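Local atomic coordinates of diguanylate cyclase with PAS/PAC sensor (Marinobacter aquaeolei, PDB entry 3H9W), a protein that probably makes the second messenger cyclic di-GMP from two molecules of GTP, and is represented here by its N-terminal PAS sensor domain. Residues A68-L73 / G101-I106; V86-D91 / E97-F102. One frame throughout, in Å; residues are numbered along the deposited sequence.

Interaction 1: A68-L73 / G101-I106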
loop_
_atom_site.group_PDB
_atom_site.type_symbol
_atom_site.label_atom_id
_atom_site.label_comp_id
_atom_site.label_asym_id
_atom_site.label_seq_id
_atom_site.Cartn_x
_atom_site.Cartn_y
_atom_site.Cartn_z
ATOM N N ALA A 68 5.808 -9.521 1.177
ATOM C CA ALA A 68 6.672 -10.562 0.634
ATOM C C ALA A 68 7.238 -10.152 -0.713
ATOM O O ALA A 68 6.575 -9.474 -1.501
ATOM C CB ALA A 68 5.889 -11.878 0.482
ATOM N N ASP A 69 8.479 -10.556 -0.961
ATOM C CA ASP A 69 9.155 -10.271 -2.216
ATOM C C ASP A 69 9.230 -11.584 -2.977
ATOM O O ASP A 69 9.666 -12.596 -2.431
ATOM C CB ASP A 69 10.579 -9.762 -1.962
ATOM C CG ASP A 69 10.614 -8.364 -1.380
ATOM O OD1 ASP A 69 9.558 -7.879 -0.921
ATOM O OD2 ASP A 69 11.703 -7.753 -1.383
ATOM N N TYR A 70 8.796 -11.575 -4.232
ATOM C CA TYR A 70 8.839 -12.788 -5.033
ATOM C C TYR A 70 8.850 -12.486 -6.524
ATOM O O TYR A 70 8.618 -11.349 -6.961
ATOM C CB TYR A 70 7.639 -13.691 -4.707
ATOM C CG TYR A 70 6.315 -12.996 -4.884
ATOM C CD1 TYR A 70 5.698 -12.343 -3.815
ATOM C CD2 TYR A 70 5.710 -12.923 -6.139
ATOM C CE1 TYR A 70 4.515 -11.630 -3.996
ATOM C CE2 TYR A 70 4.521 -12.211 -6.325
ATOM C CZ TYR A 70 3.937 -11.565 -5.247
ATOM O OH TYR A 70 2.788 -10.824 -5.439
ATOM N N ARG A 71 9.131 -13.526 -7.299
ATOM C CA ARG A 71 9.172 -13.427 -8.741
ATOM C C ARG A 71 7.795 -13.771 -9.283
ATOM O O ARG A 71 7.332 -14.911 -9.163
ATOM C CB ARG A 71 10.230 -14.392 -9.294
ATOM C CG ARG A 71 11.657 -13.959 -8.967
ATOM C CD ARG A 71 12.608 -15.136 -8.829
ATOM N NE ARG A 71 12.355 -15.922 -7.616
ATOM C CZ ARG A 71 13.079 -16.978 -7.252
ATOM N NH1 ARG A 71 14.100 -17.373 -8.005
ATOM N NH2 ARG A 71 12.779 -17.646 -6.149
ATOM N N ALA A 72 7.129 -12.773 -9.853
ATOM C CA ALA A 72 5.805 -12.967 -10.425
ATOM C C ALA A 72 5.985 -13.432 -11.857
ATOM O O ALA A 72 6.952 -13.061 -12.524
ATOM C CB ALA A 72 5.012 -11.647 -10.398
ATOM N N LEU A 73 5.051 -14.241 -12.327
ATOM C CA LEU A 73 5.108 -14.778 -13.680
ATOM C C LEU A 73 4.379 -13.890 -14.675
ATOM O O LEU A 73 3.182 -13.640 -14.535
ATOM C CB LEU A 73 4.485 -16.179 -13.699
ATOM C CG LEU A 73 4.435 -16.897 -15.045
ATOM C CD1 LEU A 73 5.854 -17.138 -15.551
ATOM C CD2 LEU A 73 3.692 -18.210 -14.891
ATOM N N GLY A 101 -4.069 -3.877 -0.315
ATOM C CA GLY A 101 -2.677 -3.501 -0.402
ATOM C C GLY A 101 -2.234 -3.059 -1.770
ATOM O O GLY A 101 -3.041 -2.626 -2.595
ATOM N N PHE A 102 -0.935 -3.180 -2.008
ATOM C CA PHE A 102 -0.350 -2.788 -3.281
ATOM C C PHE A 102 0.712 -3.789 -3.706
ATOM O O PHE A 102 1.351 -4.420 -2.869
ATOM C CB PHE A 102 0.357 -1.431 -3.155
ATOM C CG PHE A 102 -0.556 -0.260 -2.943
ATOM C CD1 PHE A 102 -1.205 0.334 -4.011
ATOM C CD2 PHE A 102 -0.728 0.279 -1.672
ATOM C CE1 PHE A 102 -2.018 1.461 -3.820
ATOM C CE2 PHE A 102 -1.538 1.402 -1.468
ATOM C CZ PHE A 102 -2.179 1.988 -2.549
HETATM N N MSE A 103 0.894 -3.914 -5.015
HETATM C CA MSE A 103 1.944 -4.752 -5.573
HETATM C C MSE A 103 2.876 -3.741 -6.219
HETATM O O MSE A 103 2.425 -2.814 -6.892
HETATM C CB MSE A 103 1.400 -5.716 -6.626
HETATM C CG MSE A 103 0.895 -7.017 -6.053
HETATM SE SE MSE A 103 -0.163 -7.974 -7.348
HETATM C CE MSE A 103 -1.370 -8.810 -6.105
ATOM N N PHE A 104 4.173 -3.920 -6.001
ATOM C CA PHE A 104 5.181 -3.010 -6.531
ATOM C C PHE A 104 6.213 -3.750 -7.367
ATOM O O PHE A 104 6.664 -4.831 -6.988
ATOM C CB PHE A 104 5.928 -2.341 -5.377
ATOM C CG PHE A 104 5.058 -1.520 -4.473
ATOM C CD1 PHE A 104 4.723 -0.213 -4.813
ATOM C CD2 PHE A 104 4.587 -2.045 -3.271
ATOM C CE1 PHE A 104 3.933 0.561 -3.964
ATOM C CE2 PHE A 104 3.796 -1.278 -2.416
ATOM C CZ PHE A 104 3.469 0.027 -2.765
ATOM N N ASP A 105 6.593 -3.151 -8.490
ATOM C CA ASP A 105 7.616 -3.714 -9.365
ATOM C C ASP A 105 8.933 -3.338 -8.687
ATOM O O ASP A 105 9.232 -2.151 -8.534
ATOM C CB ASP A 105 7.520 -3.055 -10.750
ATOM C CG ASP A 105 8.678 -3.407 -11.666
ATOM O OD1 ASP A 105 9.573 -4.181 -11.266
ATOM O OD2 ASP A 105 8.690 -2.902 -12.813
ATOM N N ILE A 106 9.704 -4.330 -8.250
ATOM C CA ILE A 106 10.981 -4.031 -7.606
ATOM C C ILE A 106 12.152 -4.554 -8.423
ATOM O O ILE A 106 13.178 -4.970 -7.882
ATOM C CB ILE A 106 11.063 -4.601 -6.173
ATOM C CG1 ILE A 106 10.821 -6.107 -6.170
ATOM C CG2 ILE A 106 10.054 -3.898 -5.288
ATOM C CD1 ILE A 106 11.167 -6.751 -4.828
#

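Interaction 2: V86-D91 / E97-F102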
loop_
_atom_site.group_PDB
_atom_site.type_symbol
_atom_site.label_atom_id
_atom_site.label_comp_id
_atom_site.label_asym_id
_atom_site.label_seq_id
_atom_site.Cartn_x
_atom_site.Cartn_y
_atom_site.Cartn_z
ATOM N N VAL A 86 0.627 -6.114 2.299
ATOM C CA VAL A 86 -0.731 -6.402 2.728
ATOM C C VAL A 86 -1.176 -5.881 4.080
ATOM O O VAL A 86 -0.501 -6.074 5.092
ATOM C CB VAL A 86 -0.966 -7.929 2.759
ATOM C CG1 VAL A 86 -2.433 -8.223 3.017
ATOM C CG2 VAL A 86 -0.508 -8.547 1.439
ATOM N N HIS A 87 -2.335 -5.234 4.081
ATOM C CA HIS A 87 -2.937 -4.743 5.307
ATOM C C HIS A 87 -4.170 -5.621 5.516
ATOM O O HIS A 87 -4.945 -5.824 4.581
ATOM C CB HIS A 87 -3.373 -3.290 5.175
ATOM C CG HIS A 87 -4.180 -2.810 6.341
ATOM N ND1 HIS A 87 -5.483 -2.381 6.218
ATOM C CD2 HIS A 87 -3.886 -2.748 7.661
ATOM C CE1 HIS A 87 -5.959 -2.078 7.413
ATOM N NE2 HIS A 87 -5.011 -2.292 8.305
ATOM N N VAL A 88 -4.345 -6.144 6.727
ATOM C CA VAL A 88 -5.490 -7.004 7.038
ATOM C C VAL A 88 -6.599 -6.190 7.695
ATOM O O VAL A 88 -6.368 -5.517 8.693
ATOM C CB VAL A 88 -5.100 -8.138 8.001
ATOM C CG1 VAL A 88 -6.262 -9.105 8.158
ATOM C CG2 VAL A 88 -3.863 -8.859 7.490
ATOM N N VAL A 89 -7.799 -6.265 7.128
ATOM C CA VAL A 89 -8.956 -5.537 7.645
ATOM C C VAL A 89 -9.904 -6.473 8.393
ATOM O O VAL A 89 -10.231 -7.554 7.903
ATOM C CB VAL A 89 -9.746 -4.871 6.502
ATOM C CG1 VAL A 89 -10.880 -4.023 7.067
ATOM C CG2 VAL A 89 -8.813 -4.032 5.649
ATOM N N ARG A 90 -10.343 -6.050 9.575
ATOM C CA ARG A 90 -11.262 -6.839 10.392
ATOM C C ARG A 90 -12.631 -6.170 10.421
ATOM O O ARG A 90 -12.726 -4.946 10.342
ATOM C CB ARG A 90 -10.724 -6.969 11.819
ATOM C CG ARG A 90 -9.430 -7.742 11.907
ATOM C CD ARG A 90 -8.922 -7.854 13.332
ATOM N NE ARG A 90 -7.756 -8.725 13.390
ATOM C CZ ARG A 90 -7.110 -9.049 14.504
ATOM N NH1 ARG A 90 -7.512 -8.570 15.675
ATOM N NH2 ARG A 90 -6.064 -9.865 14.447
ATOM N N ASP A 91 -13.685 -6.976 10.532
ATOM C CA ASP A 91 -15.047 -6.451 10.569
ATOM C C ASP A 91 -15.437 -6.028 11.980
ATOM O O ASP A 91 -14.639 -6.135 12.911
ATOM C CB ASP A 91 -16.051 -7.493 10.058
ATOM C CG ASP A 91 -16.057 -8.761 10.891
ATOM O OD1 ASP A 91 -15.861 -8.671 12.120
ATOM O OD2 ASP A 91 -16.273 -9.849 10.316
ATOM N N GLU A 97 -11.902 -9.688 7.540
ATOM C CA GLU A 97 -12.903 -9.447 6.514
ATOM C C GLU A 97 -12.323 -9.291 5.112
ATOM O O GLU A 97 -12.928 -9.713 4.127
ATOM C CB GLU A 97 -13.701 -8.200 6.890
ATOM C CG GLU A 97 -14.743 -7.763 5.887
ATOM C CD GLU A 97 -15.585 -6.624 6.421
ATOM O OE1 GLU A 97 -14.997 -5.608 6.851
ATOM O OE2 GLU A 97 -16.830 -6.745 6.413
ATOM N N ALA A 98 -11.149 -8.683 5.015
ATOM C CA ALA A 98 -10.545 -8.494 3.714
ATOM C C ALA A 98 -9.069 -8.194 3.813
ATOM O O ALA A 98 -8.534 -7.972 4.899
ATOM C CB ALA A 98 -11.252 -7.371 2.972
ATOM N N LEU A 99 -8.418 -8.207 2.655
ATOM C CA LEU A 99 -6.997 -7.911 2.541
ATOM C C LEU A 99 -6.907 -6.790 1.510
ATOM O O LEU A 99 -7.504 -6.881 0.439
ATOM C CB LEU A 99 -6.242 -9.145 2.039
ATOM C CG LEU A 99 -6.373 -10.423 2.870
ATOM C CD1 LEU A 99 -5.664 -11.572 2.158
ATOM C CD2 LEU A 99 -5.782 -10.208 4.261
ATOM N N ILE A 100 -6.173 -5.733 1.836
ATOM C CA ILE A 100 -6.026 -4.593 0.936
ATOM C C ILE A 100 -4.556 -4.208 0.870
ATOM O O ILE A 100 -3.869 -4.196 1.888
ATOM C CB ILE A 100 -6.804 -3.363 1.451
ATOM C CG1 ILE A 100 -6.219 -2.921 2.797
ATOM C CG2 ILE A 100 -8.267 -3.710 1.634
ATOM C CD1 ILE A 100 -6.551 -1.493 3.184
ATOM N N GLY A 101 -4.069 -3.877 -0.315
ATOM C CA GLY A 101 -2.677 -3.501 -0.402
ATOM C C GLY A 101 -2.234 -3.059 -1.770
ATOM O O GLY A 101 -3.041 -2.626 -2.595
ATOM N N PHE A 102 -0.935 -3.180 -2.008
ATOM C CA PHE A 102 -0.350 -2.788 -3.281
ATOM C C PHE A 102 0.712 -3.789 -3.706
ATOM O O PHE A 102 1.351 -4.420 -2.869
ATOM C CB PHE A 102 0.357 -1.431 -3.155
ATOM C CG PHE A 102 -0.556 -0.260 -2.943
ATOM C CD1 PHE A 102 -1.205 0.334 -4.011
ATOM C CD2 PHE A 102 -0.728 0.279 -1.672
ATOM C CE1 PHE A 102 -2.018 1.461 -3.820
ATOM C CE2 PHE A 102 -1.538 1.402 -1.468
ATOM C CZ PHE A 102 -2.179 1.988 -2.549
#

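Interaction 1: A68-L73 / G101-I106
Asp69 and Ile106 meet on one side of the sheet, Tyr70 and Met103 on the other, in two small contacts that bury only 120 Å² between strand 66-73 and the end of strand 96-105 with the residue after it, which are not sheet neighbours. At the first, the end methyl of Ile106 approaches the carboxylate: CD1 lies 3.6 Å from Asp69 OD2 and 3.8 Å from Asp69 CG, the two side chains crossing at about a right angle. Ile106 holds CG1 between its backbone N and carbonyl carbon (chi1 57°), and the extended second torsion carries CD1 on to the aspartate. Arg83 NH2 forms a salt bridge with the same OD2, so the methyl lies beside a charge that is already paired. At the second contact Tyr70 CB points away from 101-106, but the ring brings the hydroxyl back: OH stands 4.3 Å from CG of Met103, a selenomethionine, a loose van der Waals approach of oxygen to a methylene. Trp40 NE1 is hydrogen-bonded to this OH, which should hold the hydroxyl in place. Val52 of helix 46-61 also packs on Tyr70, while Ile5 and Trp7 adjoin Met103. Strand 79-90 runs between the two strands and bonds to 66-73 through its backbone, so side chains alone bridge this second-neighbour spacing, as expected in the antiparallel sheet of a PAS fold.

Interaction 2: V86-D91 / E97-F102
Leu99 lies against Val86 and Val88 on one face of the hairpin, with Leu99 CD2 4.0 Å from Val88 CG2 and Leu99 CB 4.0 Å from Val86 CG1. Leu99 and Val88 run side by side in the same direction, whereas Val86 meets the leucine at a slant. On the opposite face Ile100 serves two partners. Its CG1 packs 4.0 Å from Val89 CG2, and its CD1 comes to 3.3 Å from His87 ND1. A chi1 of 63° tucks CG1 back over the isoleucine's own main chain and turns this branch to the edge of the imidazole, in the ring plane, and not over a face. His87 and Ile100 also face the second subunit: Tyr18 of that chain meets the imidazole at a shallow interplanar angle, and Ile100 packs on its counterpart.

Between these two faces the backbones pair in antiparallel fashion. His87 N donates to Ile100 O at 2.9 Å, and Ile100 N returns a hydrogen bond to His87 O at 3.0 Å. At Val89 the regular pattern breaks: its O accepts from Ala98 N at 3.2 Å and from Glu97 N at 2.7 Å, the latter in the carbonyl plane. Past it, the extended Glu97 side chain lays its carboxylate alongside Asp91 CB. Asp91 OD1 is hydrogen-bonded to Ser93 OG and Glu95 N in the connecting loop. Two residues facing one make this a classic beta bulge, set in an antiparallel hairpin of the PAS fold near its loop end.

How the interactions relate
Interactions 1 and 2 both draw on strand 96-105 and share Gly101 and Phe102, yet their centres lie about 17 Å apart. Interaction 2 joins this strand to its sheet neighbour 79-90 through the backbone; interaction 1 passes across 79-90 to 66-73, an edge strand of the sheet within this chain. The hairpin pairing, with that of 79-90 to 66-73, sets the second-neighbour spacing that interaction 1 has to span. Both regions reach the second subunit: Phe104 meets Phe104 of that chain, and Phe102, which lies in both segments of this strand, packs on its own copy. All four segments belong to the PAS sensor, whereas cyclase activity probably resides in the separate GGDEF domain.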